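Local coordinates for protein alginate lyase A1-II' (Sphingomonas sp. A1, PDB 2CWS) that probably depolymerises alginate by cleaving its chains as a lyase of polysaccharide lyase family 7, the chain being the beta-sandwich lyase domain of a longer protein, at residues A[86-97]-A[159-170]; A[12-20]-A[66-76]. All coordinates share one frame; numbering follows the deposited sequence.

Contact 1. Residues A[86-97]-A[159-170]; sequences QGTHTMKLSGKT and GDLYNMEIRVTD
Strands 88-99 and 162-169 are antiparallel neighbours within the seven-stranded sheet of the beta-sandwich lyase fold, paired from Thr-88 with Thr-169 to Gly-95 with Tyr-162. Two-way backbone bonds join the hydrogen-bonded pairs, Met-91 N giving to Ile-166 O at 2.9 Å. On the face carrying these two side chains, Met-91 CE lies beside Ile-166 CD1 and Leu-93 CD1 packs on Met-164 CB (3.6 Å); Met-164 and Ile-166 continue onto strand 106-114 of the facing sheet. The Tyr-162 ring lies flat over Gly-95, whose carbonyl O sits 3.4 Å above the ring centre. With chi1 at 37°, CG falls between the backbone N and carbonyl carbon, folding the ring back over strand 88-99, where Tyr-162 OH and Thr-97 OG1 are hydrogen-bonded at 3.0 Å. The opposite face is polar: Thr-88 OG1 and Thr-169 OG1 are hydrogen-bonded at 2.9 Å, and Arg-167 NH1 reaches the latter oxygen in its guanidinium plane. Both ends are tied beyond the strand pairs. Gly-87 N binds the syn side of Asp-170 OD2, 31° out of the carboxylate plane, and Gly-159 N donates to Thr-97 O at 2.8 Å. The inner face is thus mainly apolar, with the polar groups of His-89 and Tyr-162 each hydrogen-bonded (ND1 to His-227, OH to Thr-97); the outer face is mainly hydroxyls and charged chains, and the Asp-170 carboxylate reinforces the backbone bonds at its end.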
loop_
_atom_site.group_PDB
_atom_site.type_symbol
_atom_site.label_atom_id
_atom_site.label_comp_id
_atom_site.label_asym_id
_atom_site.label_seq_id
_atom_site.Cartn_x
_atom_site.Cartn_y
_atom_site.Cartn_z
ATOM N N GLN A 86 2.986 15.892 11.027
ATOM C CA GLN A 86 2.372 16.235 12.310
ATOM C C GLN A 86 0.947 15.737 12.390
ATOM O O GLN A 86 0.280 15.633 11.338
ATOM C CB GLN A 86 2.374 17.753 12.481
ATOM C CG GLN A 86 3.712 18.377 12.327
ATOM C CD GLN A 86 3.640 19.894 12.114
ATOM O OE1 GLN A 86 3.974 20.504 13.155
ATOM N NE2 GLN A 86 3.292 20.416 10.924
ATOM N N GLY A 87 0.472 15.470 13.604
ATOM C CA GLY A 87 -0.861 14.906 13.833
ATOM C C GLY A 87 -0.836 13.395 13.689
ATOM O O GLY A 87 0.256 12.783 13.639
ATOM N N THR A 88 -2.021 12.795 13.594
ATOM C CA THR A 88 -2.168 11.345 13.557
ATOM C C THR A 88 -2.876 10.912 12.299
ATOM O O THR A 88 -3.890 11.460 11.906
ATOM C CB THR A 88 -2.924 10.875 14.816
ATOM O OG1 THR A 88 -2.087 11.078 15.952
ATOM C CG2 THR A 88 -3.260 9.409 14.751
ATOM N N HIS A 89 -2.279 9.905 11.656
ATOM C CA HIS A 89 -2.675 9.439 10.334
ATOM C C HIS A 89 -2.637 7.925 10.362
ATOM O O HIS A 89 -1.518 7.373 10.509
ATOM C CB HIS A 89 -1.652 9.961 9.303
ATOM C CG HIS A 89 -1.459 11.459 9.453
ATOM N ND1 HIS A 89 -2.412 12.356 9.029
ATOM C CD2 HIS A 89 -0.493 12.154 10.088
ATOM C CE1 HIS A 89 -1.997 13.581 9.334
ATOM N NE2 HIS A 89 -0.832 13.469 9.980
ATOM N N THR A 90 -3.784 7.250 10.270
ATOM C CA THR A 90 -3.829 5.828 10.553
ATOM C C THR A 90 -4.606 5.074 9.491
ATOM O O THR A 90 -5.758 5.400 9.235
ATOM C CB THR A 90 -4.512 5.577 11.914
ATOM O OG1 THR A 90 -3.717 6.323 12.874
ATOM C CG2 THR A 90 -4.489 4.090 12.260
ATOM N N MET A 91 -4.000 4.028 8.945
ATOM C CA MET A 91 -4.702 3.072 8.077
ATOM C C MET A 91 -4.840 1.760 8.811
ATOM O O MET A 91 -3.867 1.265 9.400
ATOM C CB MET A 91 -3.888 2.905 6.784
ATOM C CG MET A 91 -4.509 1.807 5.900
ATOM S SD MET A 91 -3.793 1.757 4.232
ATOM C CE MET A 91 -2.094 1.247 4.673
ATOM N N LYS A 92 -6.021 1.205 8.761
ATOM C CA LYS A 92 -6.293 -0.121 9.282
ATOM C C LYS A 92 -6.836 -0.979 8.151
ATOM O O LYS A 92 -7.624 -0.513 7.334
ATOM C CB LYS A 92 -7.342 -0.138 10.407
ATOM C CG LYS A 92 -6.923 0.714 11.579
ATOM C CD LYS A 92 -8.046 0.618 12.629
ATOM C CE LYS A 92 -8.403 -0.857 12.766
ATOM N NZ LYS A 92 -9.450 -1.133 13.769
ATOM N N LEU A 93 -6.403 -2.233 8.093
ATOM C CA LEU A 93 -6.974 -3.127 7.096
ATOM C C LEU A 93 -6.956 -4.533 7.663
ATOM O O LEU A 93 -6.177 -4.885 8.567
ATOM C CB LEU A 93 -6.248 -3.015 5.736
ATOM C CG LEU A 93 -4.735 -3.344 5.727
ATOM C CD1 LEU A 93 -4.437 -4.845 5.631
ATOM C CD2 LEU A 93 -4.132 -2.675 4.487
ATOM N N SER A 94 -7.777 -5.383 7.057
ATOM C CA SER A 94 -7.696 -6.817 7.292
ATOM C C SER A 94 -7.659 -7.488 5.925
ATOM O O SER A 94 -8.367 -7.035 5.015
ATOM C CB SER A 94 -8.783 -7.407 8.196
ATOM O OG SER A 94 -10.010 -7.332 7.526
ATOM N N GLY A 95 -6.828 -8.479 5.773
ATOM C CA GLY A 95 -6.654 -9.058 4.442
ATOM C C GLY A 95 -5.850 -10.310 4.481
ATOM O O GLY A 95 -5.525 -10.852 5.561
ATOM N N LYS A 96 -5.489 -10.809 3.313
ATOM C CA LYS A 96 -4.653 -11.983 3.184
ATOM C C LYS A 96 -3.986 -11.959 1.806
ATOM O O LYS A 96 -4.472 -11.311 0.894
ATOM C CB LYS A 96 -5.396 -13.331 3.326
ATOM C CG LYS A 96 -6.547 -13.505 2.321
ATOM C CD LYS A 96 -7.061 -14.927 2.233
ATOM C CE LYS A 96 -7.770 -15.256 3.515
ATOM N NZ LYS A 96 -8.127 -16.734 3.550
ATOM N N THR A 97 -2.871 -12.682 1.726
ATOM C CA THR A 97 -2.243 -12.909 0.410
ATOM C C THR A 97 -2.576 -14.322 0.031
ATOM O O THR A 97 -2.300 -15.278 0.767
ATOM C CB THR A 97 -0.747 -12.608 0.503
ATOM O OG1 THR A 97 -0.575 -11.193 0.686
ATOM C CG2 THR A 97 -0.043 -12.979 -0.802
ATOM N N GLY A 159 -2.434 -17.250 2.780
ATOM C CA GLY A 159 -3.833 -17.544 3.104
ATOM C C GLY A 159 -4.274 -17.138 4.495
ATOM O O GLY A 159 -5.486 -17.093 4.737
ATOM N N ASP A 160 -3.353 -16.832 5.407
ATOM C CA ASP A 160 -3.731 -16.405 6.734
ATOM C C ASP A 160 -4.311 -14.986 6.689
ATOM O O ASP A 160 -3.869 -14.149 5.948
ATOM C CB ASP A 160 -2.538 -16.343 7.673
ATOM C CG ASP A 160 -1.981 -17.690 8.084
ATOM O OD1 ASP A 160 -2.563 -18.772 7.780
ATOM O OD2 ASP A 160 -0.925 -17.639 8.796
ATOM N N LEU A 161 -5.271 -14.695 7.549
ATOM C CA LEU A 161 -5.811 -13.350 7.649
ATOM C C LEU A 161 -4.896 -12.556 8.553
ATOM O O LEU A 161 -4.531 -13.046 9.649
ATOM C CB LEU A 161 -7.200 -13.415 8.309
ATOM C CG LEU A 161 -7.893 -12.050 8.379
ATOM C CD1 LEU A 161 -8.466 -11.808 6.994
ATOM C CD2 LEU A 161 -8.949 -11.940 9.457
ATOM N N TYR A 162 -4.544 -11.356 8.141
ATOM C CA TYR A 162 -3.816 -10.406 9.002
ATOM C C TYR A 162 -4.667 -9.157 9.214
ATOM O O TYR A 162 -5.387 -8.699 8.324
ATOM C CB TYR A 162 -2.451 -10.018 8.430
ATOM C CG TYR A 162 -2.362 -9.871 6.909
ATOM C CD1 TYR A 162 -1.790 -10.864 6.152
ATOM C CD2 TYR A 162 -2.821 -8.730 6.263
ATOM C CE1 TYR A 162 -1.675 -10.755 4.762
ATOM C CE2 TYR A 162 -2.748 -8.591 4.885
ATOM C CZ TYR A 162 -2.166 -9.612 4.139
ATOM O OH TYR A 162 -2.063 -9.565 2.755
ATOM N N ASN A 163 -4.533 -8.628 10.415
ATOM C CA ASN A 163 -5.055 -7.333 10.796
ATOM C C ASN A 163 -3.946 -6.307 10.943
ATOM O O ASN A 163 -3.201 -6.345 11.924
ATOM C CB ASN A 163 -5.770 -7.405 12.138
ATOM C CG ASN A 163 -7.026 -8.235 12.030
ATOM O OD1 ASN A 163 -7.916 -7.890 11.272
ATOM N ND2 ASN A 163 -7.109 -9.352 12.750
ATOM N N MET A 164 -3.818 -5.426 9.994
ATOM C CA MET A 164 -2.682 -4.530 9.884
ATOM C C MET A 164 -3.085 -3.121 10.295
ATOM O O MET A 164 -4.215 -2.705 10.035
ATOM C CB MET A 164 -2.207 -4.524 8.427
ATOM C CG MET A 164 -1.000 -3.651 8.189
ATOM S SD MET A 164 -0.554 -3.584 6.437
ATOM C CE MET A 164 -0.094 -5.301 6.150
ATOM N N GLU A 165 -2.135 -2.402 10.908
ATOM C CA GLU A 165 -2.358 -0.974 11.129
ATOM C C GLU A 165 -1.026 -0.294 10.858
ATOM O O GLU A 165 0.029 -0.791 11.221
ATOM C CB GLU A 165 -2.828 -0.731 12.561
ATOM C CG GLU A 165 -3.123 0.737 12.866
ATOM C CD GLU A 165 -3.734 0.878 14.238
ATOM O OE1 GLU A 165 -3.459 1.888 14.891
ATOM O OE2 GLU A 165 -4.474 -0.051 14.689
ATOM N N ILE A 166 -1.122 0.861 10.212
ATOM C CA ILE A 166 0.070 1.690 9.986
ATOM C C ILE A 166 -0.309 3.110 10.394
ATOM O O ILE A 166 -1.285 3.645 9.848
ATOM C CB ILE A 166 0.594 1.684 8.545
ATOM C CG1 ILE A 166 0.722 0.248 8.030
ATOM C CG2 ILE A 166 1.895 2.437 8.482
ATOM C CD1 ILE A 166 1.193 0.194 6.557
ATOM N N ARG A 167 0.397 3.659 11.365
ATOM C CA ARG A 167 0.070 4.995 11.917
ATOM C C ARG A 167 1.286 5.859 11.908
ATOM O O ARG A 167 2.359 5.419 12.315
ATOM C CB ARG A 167 -0.467 4.835 13.373
ATOM C CG ARG A 167 -0.634 6.167 14.087
ATOM C CD ARG A 167 -1.367 5.957 15.413
ATOM N NE ARG A 167 -0.671 5.146 16.424
ATOM C CZ ARG A 167 0.041 5.632 17.435
ATOM N NH1 ARG A 167 0.267 6.944 17.587
ATOM N NH2 ARG A 167 0.577 4.788 18.311
ATOM N N VAL A 168 1.109 7.113 11.518
ATOM C CA VAL A 168 2.098 8.133 11.783
ATOM C C VAL A 168 1.510 9.082 12.824
ATOM O O VAL A 168 0.406 9.603 12.602
ATOM C CB VAL A 168 2.460 8.946 10.500
ATOM C CG1 VAL A 168 3.248 10.207 10.833
ATOM C CG2 VAL A 168 3.234 8.057 9.528
ATOM N N THR A 169 2.231 9.329 13.893
ATOM C CA THR A 169 1.893 10.405 14.819
ATOM C C THR A 169 3.135 11.231 15.014
ATOM O O THR A 169 4.158 10.724 15.524
ATOM C CB THR A 169 1.356 9.889 16.165
ATOM O OG1 THR A 169 0.098 9.241 15.926
ATOM C CG2 THR A 169 1.131 11.062 17.142
ATOM N N ASP A 170 3.109 12.482 14.616
ATOM C CA ASP A 170 4.210 13.422 14.881
ATOM C C ASP A 170 5.563 12.847 14.487
ATOM O O ASP A 170 6.560 12.874 15.234
ATOM C CB ASP A 170 4.153 13.873 16.350
ATOM C CG ASP A 170 2.885 14.641 16.673
ATOM O OD1 ASP A 170 2.431 14.554 17.841
ATOM O OD2 ASP A 170 2.357 15.306 15.743
HETATM O O HOH W 1 -1.920 -14.113 4.033
#

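Contact 2. Residues A[12-20]-A[66-76]; sequences LSHWKLQLP and PRSELREMLDP. With SO4 (sulfate ion), chain C; SO4 (sulfate ion), chain B.
Lys-16 and Arg-71, a hydrogen-bonded antiparallel pair, hold one sulfate ion between their side chains. Arg-71 NE reaches sulfate O1 at 2.8 Å and NH2 reaches O3, while the extended Lys-16 chain brings NZ to O2 at 2.8 Å. The two cations converge on the anion, and Lys-16 NZ also has a salt bridge to Glu-26. Gln-18 slants across Arg-71, amide and guanidinium planes 83° apart, and runs alongside Arg-67; its OE1 bonds Lys-201. Arg-67 grips a second sulfate through NH1 and NH2, and NH1 also forms a salt bridge with Glu-69 OE1 (2.8 Å), within 3° of the guanidinium plane. Both ions are probably from the crystallisation liquor, but a basic surface of this kind is consistent with binding an acidic polysaccharide.

The next shell steadies Arg-71 and Lys-16. Arg-71 NH1 donates nearly in plane to Glu-72 O, which sets the guanidinium's rotation, and Met-73 SD lies against Lys-16 CD (3.7 Å). The strand pairing is extended where His-14 ND1 donates to Met-73 O in the ring plane and Met-73 N returns a nearly straight bond to His-14 O (174°). Behind the strands, Leu-70 CD1 sits 4.2 Å above the Trp-15 ring, offset toward its rim, and Leu-70 CD2 touches Leu-17 CD1.

Residues 67-71 form the RSELR sequence of this family. Lys-201 and Gln-110 both bond to Glu-69. Strand 15-18 pairs with strand 26-27 on its other side, while strand 67-72 continues the sheet toward 197-202 and 204-206; Trp-15 and Leu-70 face strand 215-228 of the other sheet, and Leu-32 of helix 29-33 covers Leu-12, Leu-17 and Leu-70.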
loop_
_atom_site.group_PDB
_atom_site.type_symbol
_atom_site.label_atom_id
_atom_site.label_comp_id
_atom_site.label_asym_id
_atom_site.label_seq_id
_atom_site.Cartn_x
_atom_site.Cartn_y
_atom_site.Cartn_z
ATOM N N LEU A 12 -14.559 3.607 -1.153
ATOM C CA LEU A 12 -13.445 3.943 -2.055
ATOM C C LEU A 12 -13.491 5.388 -2.523
ATOM O O LEU A 12 -12.848 5.749 -3.520
ATOM C CB LEU A 12 -13.364 2.945 -3.219
ATOM C CG LEU A 12 -13.263 1.479 -2.776
ATOM C CD1 LEU A 12 -13.135 0.564 -3.951
ATOM C CD2 LEU A 12 -12.068 1.262 -1.856
ATOM N N SER A 13 -14.253 6.225 -1.795
ATOM C CA SER A 13 -14.410 7.618 -2.191
ATOM C C SER A 13 -13.142 8.426 -2.084
ATOM O O SER A 13 -13.058 9.466 -2.737
ATOM C CB SER A 13 -15.535 8.290 -1.399
ATOM O OG SER A 13 -15.214 8.401 -0.026
ATOM N N HIS A 14 -12.163 7.930 -1.313
ATOM C CA HIS A 14 -10.876 8.603 -1.165
ATOM C C HIS A 14 -9.735 7.659 -1.530
ATOM O O HIS A 14 -8.629 7.723 -0.937
ATOM C CB HIS A 14 -10.709 9.210 0.235
ATOM C CG HIS A 14 -11.627 10.360 0.398
ATOM N ND1 HIS A 14 -11.235 11.646 0.068
ATOM C CD2 HIS A 14 -12.916 10.429 0.834
ATOM C CE1 HIS A 14 -12.246 12.453 0.293
ATOM N NE2 HIS A 14 -13.268 11.753 0.762
ATOM N N TRP A 15 -9.935 6.832 -2.545
ATOM C CA TRP A 15 -8.881 6.016 -3.135
ATOM C C TRP A 15 -8.991 6.092 -4.661
ATOM O O TRP A 15 -10.132 6.117 -5.159
ATOM C CB TRP A 15 -9.019 4.553 -2.738
ATOM C CG TRP A 15 -8.878 4.217 -1.280
ATOM C CD1 TRP A 15 -9.871 4.016 -0.371
ATOM C CD2 TRP A 15 -7.643 4.039 -0.553
ATOM N NE1 TRP A 15 -9.354 3.715 0.864
ATOM C CE2 TRP A 15 -7.983 3.715 0.776
ATOM C CE3 TRP A 15 -6.274 4.104 -0.925
ATOM C CZ2 TRP A 15 -7.012 3.457 1.753
ATOM C CZ3 TRP A 15 -5.321 3.849 0.046
ATOM C CH2 TRP A 15 -5.707 3.542 1.351
ATOM N N LYS A 16 -7.881 6.014 -5.357
ATOM C CA LYS A 16 -7.889 5.688 -6.790
ATOM C C LYS A 16 -7.143 4.372 -6.944
ATOM O O LYS A 16 -6.377 3.963 -6.045
ATOM C CB LYS A 16 -7.298 6.794 -7.666
ATOM C CG LYS A 16 -5.819 7.029 -7.468
ATOM C CD LYS A 16 -5.296 8.096 -8.441
ATOM C CE LYS A 16 -3.825 8.396 -8.209
ATOM N NZ LYS A 16 -3.305 9.286 -9.266
ATOM N N LEU A 17 -7.346 3.674 -8.057
ATOM C CA LEU A 17 -6.750 2.388 -8.291
ATOM C C LEU A 17 -5.760 2.447 -9.441
ATOM O O LEU A 17 -6.085 2.978 -10.512
ATOM C CB LEU A 17 -7.870 1.370 -8.649
ATOM C CG LEU A 17 -7.417 -0.054 -9.056
ATOM C CD1 LEU A 17 -6.716 -0.798 -7.932
ATOM C CD2 LEU A 17 -8.647 -0.805 -9.534
ATOM N N GLN A 18 -4.580 1.895 -9.221
ATOM C CA GLN A 18 -3.513 1.803 -10.216
ATOM C C GLN A 18 -3.415 0.360 -10.683
ATOM O O GLN A 18 -3.324 -0.553 -9.835
ATOM C CB GLN A 18 -2.197 2.317 -9.581
ATOM C CG GLN A 18 -2.312 3.772 -9.200
ATOM C CD GLN A 18 -1.170 4.287 -8.381
ATOM O OE1 GLN A 18 -0.658 3.523 -7.525
ATOM N NE2 GLN A 18 -0.800 5.534 -8.578
ATOM N N LEU A 19 -3.420 0.175 -11.997
ATOM C CA LEU A 19 -3.484 -1.164 -12.604
ATOM C C LEU A 19 -2.191 -1.617 -13.222
ATOM O O LEU A 19 -1.338 -0.809 -13.588
ATOM C CB LEU A 19 -4.588 -1.147 -13.692
ATOM C CG LEU A 19 -5.996 -0.911 -13.143
ATOM C CD1 LEU A 19 -6.944 -0.724 -14.365
ATOM C CD2 LEU A 19 -6.460 -2.015 -12.250
ATOM N N PRO A 20 -2.083 -2.923 -13.464
ATOM C CA PRO A 20 -0.886 -3.494 -14.093
ATOM C C PRO A 20 -1.080 -3.833 -15.557
ATOM O O PRO A 20 -0.344 -4.661 -16.099
ATOM C CB PRO A 20 -0.682 -4.780 -13.274
ATOM C CG PRO A 20 -2.088 -5.255 -13.043
ATOM C CD PRO A 20 -2.912 -3.997 -12.882
ATOM N N PRO A 66 5.140 -4.378 -11.294
ATOM C CA PRO A 66 3.725 -4.074 -11.589
ATOM C C PRO A 66 2.860 -4.121 -10.318
ATOM O O PRO A 66 3.236 -4.738 -9.289
ATOM C CB PRO A 66 3.345 -5.233 -12.540
ATOM C CG PRO A 66 4.189 -6.391 -12.008
ATOM C CD PRO A 66 5.493 -5.765 -11.581
ATOM N N ARG A 67 1.700 -3.485 -10.395
ATOM C CA ARG A 67 0.809 -3.424 -9.229
ATOM C C ARG A 67 -0.650 -3.382 -9.672
ATOM O O ARG A 67 -1.000 -2.849 -10.726
ATOM C CB ARG A 67 1.101 -2.195 -8.364
ATOM C CG ARG A 67 0.582 -0.880 -8.970
ATOM C CD ARG A 67 1.202 0.293 -8.260
ATOM N NE ARG A 67 2.609 0.543 -8.624
ATOM C CZ ARG A 67 3.589 0.922 -7.840
ATOM N NH1 ARG A 67 3.450 0.964 -6.504
ATOM N NH2 ARG A 67 4.758 1.229 -8.412
ATOM N N SER A 68 -1.478 -3.875 -8.752
ATOM C CA SER A 68 -2.919 -3.529 -8.706
ATOM C C SER A 68 -3.080 -2.983 -7.282
ATOM O O SER A 68 -3.042 -3.774 -6.343
ATOM C CB SER A 68 -3.778 -4.761 -8.959
ATOM O OG SER A 68 -5.137 -4.376 -8.856
ATOM N N GLU A 69 -3.140 -1.651 -7.141
ATOM C CA GLU A 69 -2.889 -1.057 -5.833
ATOM C C GLU A 69 -3.735 0.226 -5.704
ATOM O O GLU A 69 -3.774 1.021 -6.647
ATOM C CB GLU A 69 -1.402 -0.787 -5.632
ATOM C CG GLU A 69 -0.985 -0.407 -4.208
ATOM C CD GLU A 69 0.493 -0.102 -4.083
ATOM O OE1 GLU A 69 1.082 0.493 -5.016
ATOM O OE2 GLU A 69 1.077 -0.442 -3.019
ATOM N N LEU A 70 -4.355 0.403 -4.527
ATOM C CA LEU A 70 -5.049 1.635 -4.233
ATOM C C LEU A 70 -4.080 2.686 -3.723
ATOM O O LEU A 70 -3.114 2.382 -3.021
ATOM C CB LEU A 70 -6.126 1.393 -3.138
ATOM C CG LEU A 70 -7.217 0.438 -3.498
ATOM C CD1 LEU A 70 -8.097 0.141 -2.298
ATOM C CD2 LEU A 70 -8.093 0.963 -4.687
ATOM N N ARG A 71 -4.365 3.932 -4.064
ATOM C CA ARG A 71 -3.565 5.118 -3.735
ATOM C C ARG A 71 -4.497 6.114 -3.081
ATOM O O ARG A 71 -5.517 6.527 -3.690
ATOM C CB ARG A 71 -2.980 5.630 -5.087
ATOM C CG ARG A 71 -1.972 6.784 -5.026
ATOM C CD ARG A 71 -2.513 8.162 -4.577
ATOM N NE ARG A 71 -1.568 9.174 -5.034
ATOM C CZ ARG A 71 -1.427 10.371 -4.489
ATOM N NH1 ARG A 71 -2.186 10.759 -3.458
ATOM N NH2 ARG A 71 -0.484 11.190 -4.991
ATOM N N GLU A 72 -4.203 6.505 -1.845
ATOM C CA GLU A 72 -5.097 7.365 -1.076
ATOM C C GLU A 72 -5.202 8.735 -1.706
ATOM O O GLU A 72 -4.178 9.349 -2.061
ATOM C CB GLU A 72 -4.561 7.517 0.353
ATOM C CG GLU A 72 -5.424 8.446 1.209
ATOM C CD GLU A 72 -4.738 8.827 2.507
ATOM O OE1 GLU A 72 -3.536 8.604 2.680
ATOM O OE2 GLU A 72 -5.492 9.419 3.364
ATOM N N MET A 73 -6.420 9.264 -1.790
ATOM C CA MET A 73 -6.740 10.558 -2.366
ATOM C C MET A 73 -7.524 11.369 -1.346
ATOM O O MET A 73 -8.750 11.293 -1.329
ATOM C CB MET A 73 -7.558 10.405 -3.662
ATOM C CG MET A 73 -6.809 9.627 -4.721
ATOM S SD MET A 73 -5.524 10.525 -5.594
ATOM C CE MET A 73 -6.556 11.621 -6.613
ATOM N N LEU A 74 -6.799 12.191 -0.549
ATOM C CA LEU A 74 -7.534 13.131 0.309
ATOM C C LEU A 74 -8.489 13.945 -0.521
ATOM O O LEU A 74 -9.614 14.277 -0.053
ATOM C CB LEU A 74 -6.532 14.105 0.968
ATOM C CG LEU A 74 -5.606 13.523 2.055
ATOM C CD1 LEU A 74 -4.727 14.608 2.602
ATOM C CD2 LEU A 74 -6.438 12.876 3.189
ATOM N N ASP A 75 -8.078 14.358 -1.716
ATOM C CA ASP A 75 -8.959 15.040 -2.676
ATOM C C ASP A 75 -9.038 14.099 -3.887
ATOM O O ASP A 75 -8.035 13.988 -4.627
ATOM C CB ASP A 75 -8.396 16.408 -3.070
ATOM C CG ASP A 75 -9.372 17.170 -3.959
ATOM O OD1 ASP A 75 -10.176 16.512 -4.672
ATOM O OD2 ASP A 75 -9.352 18.409 -3.917
ATOM N N PRO A 76 -10.169 13.431 -4.122
ATOM C CA PRO A 76 -10.255 12.508 -5.275
ATOM C C PRO A 76 -10.055 13.192 -6.600
ATOM O O PRO A 76 -9.846 12.488 -7.608
ATOM C CB PRO A 76 -11.646 11.858 -5.153
ATOM C CG PRO A 76 -12.338 12.542 -4.041
ATOM C CD PRO A 76 -11.392 13.454 -3.348
HETATM S S SO4 C . 0.326 9.863 -8.281
HETATM O O1 SO4 C . -0.254 8.626 -7.496
HETATM O O2 SO4 C . -0.750 10.498 -8.955
HETATM O O3 SO4 C . 1.005 10.725 -7.438
HETATM O O4 SO4 C . 1.270 9.162 -9.168
HETATM S S SO4 B . 6.969 2.650 -5.640
HETATM O O1 SO4 B . 5.536 2.456 -5.005
HETATM O O2 SO4 B . 7.556 3.922 -5.278
HETATM O O3 SO4 B . 7.847 1.639 -5.181
HETATM O O4 SO4 B . 6.856 2.600 -7.093
HETATM O O HOH W 2 1.648 -1.342 -12.456
#

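Contact 1 and contact 2 belong to the two facing sheets of the sandwich, with centres about 16 Å apart. They meet in the core, where Met-91 SD of contact 1 packs against Trp-15 CH2 of contact 2 at 3.9 Å. A second route joins them: Glu-72 of segment 66-76 bonds to both Trp-83 and His-227, and these in turn engage His-89 of segment 86-97, by ring stacking and by a hydrogen bond respectively. The sulfates lie on the side of contact 2 turned away from this core, consistent with 66-76 and 12-20 lining the substrate-binding surface, whereas 86-97 with 159-170 supplies part of the sheet behind it.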